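Local coordinates for endonuclease and methylase LlaGI (Lactococcus lactis, PDB 5FFJ), which acts as a Type ISP restriction-modification enzyme, combining DNA methyltransferase, helicase-like ATPase and sequence-recognition parts in one chain, here nuclease-deleted and bound to a DNA substrate mimic, at residues A[707-712]-A[1008-1013]; A[946-951]-A[995-1000]. All coordinates share one frame; numbering follows the deposited sequence.

Interaction 1 (A[707-712]-A[1008-1013]); sequences IEVVDF and DILRDK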
loop_
_atom_site.group_PDB
_atom_site.type_symbol
_atom_site.label_atom_id
_atom_site.label_comp_id
_atom_site.label_asym_id
_atom_site.label_seq_id
_atom_site.Cartn_x
_atom_site.Cartn_y
_atom_site.Cartn_z
ATOM N N ILE A 707 -19.839 -6.022 5.329
ATOM C CA ILE A 707 -21.274 -5.754 5.386
ATOM C C ILE A 707 -21.862 -6.055 6.765
ATOM O O ILE A 707 -22.782 -5.373 7.215
ATOM C CB ILE A 707 -22.021 -6.582 4.316
ATOM C CG1 ILE A 707 -21.723 -6.028 2.922
ATOM C CG2 ILE A 707 -23.530 -6.564 4.555
ATOM C CD1 ILE A 707 -21.726 -7.077 1.830
ATOM N N GLU A 708 -21.341 -7.084 7.426
ATOM C CA GLU A 708 -21.821 -7.454 8.753
ATOM C C GLU A 708 -21.543 -6.337 9.757
ATOM O O GLU A 708 -22.251 -6.196 10.754
ATOM C CB GLU A 708 -21.170 -8.756 9.229
ATOM C CG GLU A 708 -21.378 -9.951 8.307
ATOM C CD GLU A 708 -20.350 -10.025 7.192
ATOM O OE1 GLU A 708 -19.735 -8.985 6.873
ATOM O OE2 GLU A 708 -20.154 -11.127 6.637
ATOM N N VAL A 709 -20.505 -5.550 9.487
ATOM C CA VAL A 709 -20.142 -4.422 10.338
ATOM C C VAL A 709 -21.035 -3.219 10.045
ATOM O O VAL A 709 -21.607 -2.619 10.955
ATOM C CB VAL A 709 -18.665 -4.025 10.134
ATOM C CG1 VAL A 709 -18.349 -2.695 10.822
ATOM C CG2 VAL A 709 -17.745 -5.125 10.639
ATOM N N VAL A 710 -21.128 -2.872 8.764
ATOM C CA VAL A 710 -21.909 -1.725 8.311
ATOM C C VAL A 710 -23.358 -1.842 8.778
ATOM O O VAL A 710 -23.921 -0.890 9.316
ATOM C CB VAL A 710 -21.863 -1.595 6.769
ATOM C CG1 VAL A 710 -22.743 -0.444 6.283
ATOM C CG2 VAL A 710 -20.428 -1.395 6.291
ATOM N N ASP A 711 -23.949 -3.015 8.576
ATOM C CA ASP A 711 -25.325 -3.266 8.985
ATOM C C ASP A 711 -25.494 -3.126 10.493
ATOM O O ASP A 711 -26.540 -2.683 10.967
ATOM C CB ASP A 711 -25.771 -4.665 8.547
ATOM C CG ASP A 711 -26.228 -4.710 7.100
ATOM O OD1 ASP A 711 -25.835 -3.819 6.317
ATOM O OD2 ASP A 711 -26.982 -5.641 6.746
ATOM N N PHE A 712 -24.463 -3.503 11.242
ATOM C CA PHE A 712 -24.565 -3.547 12.695
ATOM C C PHE A 712 -24.832 -2.170 13.299
ATOM O O PHE A 712 -25.661 -2.041 14.201
ATOM C CB PHE A 712 -23.296 -4.136 13.315
ATOM C CG PHE A 712 -23.347 -4.224 14.816
ATOM C CD1 PHE A 712 -23.898 -5.329 15.442
ATOM C CD2 PHE A 712 -22.853 -3.194 15.600
ATOM C CE1 PHE A 712 -23.950 -5.409 16.823
ATOM C CE2 PHE A 712 -22.902 -3.268 16.978
ATOM C CZ PHE A 712 -23.451 -4.377 17.590
ATOM N N ASP A 1008 -19.780 -13.709 12.431
ATOM C CA ASP A 1008 -20.907 -14.576 12.755
ATOM C C ASP A 1008 -21.745 -13.949 13.865
ATOM O O ASP A 1008 -22.960 -14.123 13.907
ATOM C CB ASP A 1008 -20.422 -15.967 13.179
ATOM C CG ASP A 1008 -20.087 -16.861 11.995
ATOM O OD1 ASP A 1008 -20.034 -16.357 10.853
ATOM O OD2 ASP A 1008 -19.866 -18.071 12.211
ATOM N N ILE A 1009 -21.085 -13.213 14.754
ATOM C CA ILE A 1009 -21.762 -12.538 15.856
ATOM C C ILE A 1009 -22.451 -11.260 15.379
ATOM O O ILE A 1009 -23.463 -10.845 15.942
ATOM C CB ILE A 1009 -20.773 -12.192 16.988
ATOM C CG1 ILE A 1009 -20.161 -13.475 17.558
ATOM C CG2 ILE A 1009 -21.472 -11.410 18.100
ATOM C CD1 ILE A 1009 -19.030 -13.240 18.533
ATOM N N LEU A 1010 -21.896 -10.643 14.340
ATOM C CA LEU A 1010 -22.440 -9.398 13.800
ATOM C C LEU A 1010 -23.644 -9.659 12.900
ATOM O O LEU A 1010 -24.544 -8.824 12.791
ATOM C CB LEU A 1010 -21.360 -8.636 13.031
ATOM C CG LEU A 1010 -20.556 -7.590 13.810
ATOM C CD1 LEU A 1010 -20.259 -8.048 15.231
ATOM C CD2 LEU A 1010 -19.257 -7.277 13.076
ATOM N N ARG A 1011 -23.647 -10.813 12.243
ATOM C CA ARG A 1011 -24.820 -11.268 11.511
ATOM C C ARG A 1011 -25.883 -11.756 12.498
ATOM O O ARG A 1011 -27.080 -11.529 12.305
ATOM C CB ARG A 1011 -24.446 -12.386 10.533
ATOM C CG ARG A 1011 -24.592 -12.016 9.053
ATOM C CD ARG A 1011 -23.727 -12.882 8.124
ATOM N NE ARG A 1011 -22.824 -13.780 8.849
ATOM C CZ ARG A 1011 -21.513 -13.900 8.630
ATOM N NH1 ARG A 1011 -20.803 -14.747 9.362
ATOM N NH2 ARG A 1011 -20.902 -13.190 7.688
ATOM N N ASP A 1012 -25.429 -12.417 13.560
ATOM C CA ASP A 1012 -26.311 -12.979 14.583
ATOM C C ASP A 1012 -26.974 -11.859 15.386
ATOM O O ASP A 1012 -28.202 -11.798 15.491
ATOM C CB ASP A 1012 -25.512 -13.920 15.496
ATOM C CG ASP A 1012 -26.351 -14.532 16.602
ATOM O OD1 ASP A 1012 -27.593 -14.555 16.476
ATOM O OD2 ASP A 1012 -25.760 -15.007 17.597
ATOM N N LYS A 1013 -26.151 -10.973 15.942
ATOM C CA LYS A 1013 -26.635 -9.788 16.649
ATOM C C LYS A 1013 -26.506 -8.578 15.737
ATOM O O LYS A 1013 -25.401 -8.103 15.467
ATOM C CB LYS A 1013 -25.861 -9.557 17.950
ATOM C CG LYS A 1013 -25.450 -10.830 18.666
ATOM C CD LYS A 1013 -25.668 -10.732 20.162
ATOM C CE LYS A 1013 -25.498 -12.089 20.814
ATOM N NZ LYS A 1013 -25.540 -12.000 22.294
#
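Glu708 and Leu1010 mark where two helices meet: their CA atoms lie 5.4 Å apart, and the short axes approach to 8.7 Å with a crossing angle of 38°. Both helices lie on the same side of the mixed sheet of the class I methyltransferase (Rossmann-like) fold, where Val709 and Phe712 also touch Ile979 of strand 977-984. No hydrogen bond crosses the interface, so the evidence for its cohesion is apolar contact plus one ion pair. Leu1010 CB packs on backbone Glu708 O at 3.5 Å and on Glu708 CB at 3.8 Å. Deeper in, Val709 and Leu1010 run alongside each other, and their branches Val709 CG2 and Leu1010 CD2 meet at 3.6 Å. Toward the more exposed side, Glu708 bends at its second torsion and Arg1011 at its third. Their aliphatic parts lie side by side, with Glu708 CG and Arg1011 CD 3.8 Å apart. Glu708 OE2 then reaches the edge of the guanidinium in a salt bridge to Arg1011 NH2, modelled at 2.4 Å, a length not to be trusted at this resolution. Carboxylate and guanidinium planes are turned 65° apart, so the pairing is not a flat, two-pronged one. At the other end, Phe712 extends toward the end of helix 1003-1012 because its CG is anti to the backbone N (chi1 -179°). There Lys1013, the first non-helical residue, brings its carbonyl O to the ring edge, 3.2 Å from Phe712 CD1 and near the ring plane.

Interaction 2 (A[946-951]-A[995-1000]); sequences YIFNLR and HDIGDY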
loop_
_atom_site.group_PDB
_atom_site.type_symbol
_atom_site.label_atom_id
_atom_site.label_comp_id
_atom_site.label_asym_id
_atom_site.label_seq_id
_atom_site.Cartn_x
_atom_site.Cartn_y
_atom_site.Cartn_z
ATOM N N TYR A 946 -21.587 3.384 23.807
ATOM C CA TYR A 946 -21.367 1.946 23.730
ATOM C C TYR A 946 -20.096 1.667 22.933
ATOM O O TYR A 946 -20.004 2.017 21.754
ATOM C CB TYR A 946 -22.557 1.224 23.094
ATOM C CG TYR A 946 -23.906 1.582 23.685
ATOM C CD1 TYR A 946 -24.577 2.737 23.300
ATOM C CD2 TYR A 946 -24.514 0.754 24.622
ATOM C CE1 TYR A 946 -25.810 3.061 23.838
ATOM C CE2 TYR A 946 -25.746 1.069 25.163
ATOM C CZ TYR A 946 -26.389 2.222 24.769
ATOM O OH TYR A 946 -27.615 2.537 25.306
ATOM N N ILE A 947 -19.121 1.047 23.591
ATOM C CA ILE A 947 -17.849 0.705 22.963
ATOM C C ILE A 947 -17.757 -0.803 22.743
ATOM O O ILE A 947 -17.669 -1.575 23.699
ATOM C CB ILE A 947 -16.651 1.168 23.821
ATOM C CG1 ILE A 947 -16.847 2.610 24.298
ATOM C CG2 ILE A 947 -15.353 1.035 23.040
ATOM C CD1 ILE A 947 -16.978 3.628 23.182
ATOM N N PHE A 948 -17.778 -1.213 21.478
ATOM C CA PHE A 948 -17.682 -2.623 21.115
ATOM C C PHE A 948 -16.271 -2.938 20.633
ATOM O O PHE A 948 -15.906 -2.609 19.505
ATOM C CB PHE A 948 -18.710 -2.968 20.030
ATOM C CG PHE A 948 -18.974 -4.449 19.867
ATOM C CD1 PHE A 948 -18.506 -5.373 20.791
ATOM C CD2 PHE A 948 -19.693 -4.911 18.778
ATOM C CE1 PHE A 948 -18.755 -6.725 20.633
ATOM C CE2 PHE A 948 -19.942 -6.263 18.614
ATOM C CZ PHE A 948 -19.473 -7.169 19.541
ATOM N N ASN A 949 -15.479 -3.569 21.494
ATOM C CA ASN A 949 -14.094 -3.881 21.163
ATOM C C ASN A 949 -13.994 -5.166 20.348
ATOM O O ASN A 949 -14.228 -6.259 20.862
ATOM C CB ASN A 949 -13.259 -3.998 22.439
ATOM C CG ASN A 949 -11.769 -4.077 22.157
ATOM O OD1 ASN A 949 -11.326 -3.896 21.023
ATOM N ND2 ASN A 949 -10.987 -4.340 23.197
ATOM N N LEU A 950 -13.646 -5.018 19.074
ATOM C CA LEU A 950 -13.559 -6.146 18.152
ATOM C C LEU A 950 -12.157 -6.760 18.114
ATOM O O LEU A 950 -11.914 -7.714 17.372
ATOM C CB LEU A 950 -13.974 -5.699 16.744
ATOM C CG LEU A 950 -15.432 -5.927 16.326
ATOM C CD1 LEU A 950 -16.407 -5.709 17.472
ATOM C CD2 LEU A 950 -15.782 -5.002 15.174
ATOM N N ARG A 951 -11.247 -6.211 18.915
ATOM C CA ARG A 951 -9.879 -6.719 19.001
ATOM C C ARG A 951 -9.224 -6.754 17.616
ATOM O O ARG A 951 -9.441 -5.857 16.799
ATOM C CB ARG A 951 -9.872 -8.112 19.638
ATOM C CG ARG A 951 -10.612 -8.194 20.969
ATOM C CD ARG A 951 -9.876 -7.449 22.071
ATOM N NE ARG A 951 -8.545 -8.005 22.305
ATOM C CZ ARG A 951 -8.286 -9.037 23.104
ATOM N NH1 ARG A 951 -9.266 -9.646 23.761
ATOM N NH2 ARG A 951 -7.040 -9.465 23.247
ATOM N N HIS A 995 -17.977 -3.743 25.825
ATOM C CA HIS A 995 -17.949 -5.187 25.659
ATOM C C HIS A 995 -16.736 -5.627 24.846
ATOM O O HIS A 995 -16.490 -5.123 23.748
ATOM C CB HIS A 995 -19.227 -5.681 24.983
ATOM C CG HIS A 995 -19.338 -7.172 24.931
ATOM N ND1 HIS A 995 -19.430 -7.872 23.747
ATOM C CD2 HIS A 995 -19.355 -8.098 25.919
ATOM C CE1 HIS A 995 -19.509 -9.165 24.009
ATOM N NE2 HIS A 995 -19.464 -9.330 25.319
ATOM N N ASP A 996 -15.979 -6.565 25.405
ATOM C CA ASP A 996 -14.888 -7.214 24.690
ATOM C C ASP A 996 -15.458 -8.411 23.940
ATOM O O ASP A 996 -16.087 -9.281 24.543
ATOM C CB ASP A 996 -13.787 -7.648 25.663
ATOM C CG ASP A 996 -12.519 -8.102 24.959
ATOM O OD1 ASP A 996 -12.594 -8.561 23.800
ATOM O OD2 ASP A 996 -11.436 -8.001 25.574
ATOM N N ILE A 997 -15.240 -8.456 22.629
ATOM C CA ILE A 997 -15.800 -9.523 21.803
ATOM C C ILE A 997 -15.257 -10.894 22.204
ATOM O O ILE A 997 -15.814 -11.923 21.818
ATOM C CB ILE A 997 -15.512 -9.286 20.302
ATOM C CG1 ILE A 997 -16.476 -10.103 19.437
ATOM C CG2 ILE A 997 -14.058 -9.623 19.966
ATOM C CD1 ILE A 997 -16.496 -9.678 17.977
ATOM N N GLY A 998 -14.169 -10.897 22.969
ATOM C CA GLY A 998 -13.585 -12.122 23.487
ATOM C C GLY A 998 -12.289 -12.496 22.800
ATOM O O GLY A 998 -12.024 -12.079 21.671
ATOM N N ASP A 999 -11.481 -13.295 23.487
ATOM C CA ASP A 999 -10.202 -13.724 22.944
ATOM C C ASP A 999 -10.395 -14.761 21.828
ATOM O O ASP A 999 -11.445 -15.397 21.728
ATOM C CB ASP A 999 -9.307 -14.305 24.055
ATOM C CG ASP A 999 -9.008 -13.302 25.164
ATOM O OD1 ASP A 999 -9.022 -12.081 24.900
ATOM O OD2 ASP A 999 -8.743 -13.744 26.304
ATOM N N TYR A 1000 -9.389 -14.857 20.959
ATOM C CA TYR A 1000 -9.158 -16.005 20.066
ATOM C C TYR A 1000 -10.143 -16.182 18.908
ATOM O O TYR A 1000 -9.993 -17.111 18.114
ATOM C CB TYR A 1000 -9.135 -17.309 20.875
ATOM C CG TYR A 1000 -8.008 -17.391 21.883
ATOM C CD1 TYR A 1000 -6.685 -17.474 21.469
ATOM C CD2 TYR A 1000 -8.267 -17.392 23.246
ATOM C CE1 TYR A 1000 -5.652 -17.548 22.384
ATOM C CE2 TYR A 1000 -7.239 -17.468 24.170
ATOM C CZ TYR A 1000 -5.932 -17.547 23.731
ATOM O OH TYR A 1000 -4.897 -17.623 24.641
#
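Phe948 pairs with His995 and Asn949 with Asp996 as parallel beta bridges, the two segments running in nearly the same direction. They lie in the part of the methyltransferase sheet beyond its antiparallel strand 977-984, which flanks 944-951 on its other edge. The register is fixed by three backbone bonds: His995 N to Ile947 O at 3.1 Å, Asn949 N to His995 O at 2.9 Å and Ile997 N to Asn949 O at 3.0 Å. Packing is close on the face carrying Phe948, which helix 1003-1012 covers through Leu1010. With CG anti to its backbone N (chi1 -163°), the Phe948 ring lies beside that of His995; the two meet at their borders without either covering the other, planes 29° apart. Phe948 CE1 is 4.1 Å from Ile997 CB, while Leu950 CD1 sits over the centre of the phenyl face and meets Ile997 CD1 at 4.0 Å. The looser side is polar and partly exposed. Arg951, which with Leu950 forms a classic bulge opposite Ile977, bends at chi2 and chi3 and reaches across to the neighbouring segment. Its NH1 donates to Asp999 OD1 at 2.7 Å, in the guanidinium plane, with the carboxylate turned 85° to it. The same NH1 gives Asp996 OD2 a weak second bond, and NH2 is paired with Glu964, so this cation is shared among three acids. An Asx turn follows the paired stretch in each segment: Asn949 OD1 accepts from Arg951 N, above the carbonyl plane, and Asp996 OD1 takes Gly998 N at 2.9 Å, again from above the carboxylate plane.

Overall arrangement
From the N terminus, the chain reaches 707-712 at the start of helix 707-725, then builds the parallel half of the sheet before arriving at 946-951. It turns back through strand 977-984 and returns as 991-996, so interaction 2 closes the inner loop. Eight residues after Tyr1000 begins 1008-1013, and interaction 1 closes the much longer outer loop; the loops nest without crossing. Interaction 2 ties two neighbouring parallel strands; interaction 1 ties two helices that lie on the Phe948 face of the sheet. Direct packing joins both: Phe948 CE2 lies 3.8 Å from Leu1010 CD1, Phe948 CD2 lies 4.0 Å from Phe712 CZ, and Ile997 CG1 lies 4.1 Å from Ile1009 CD1.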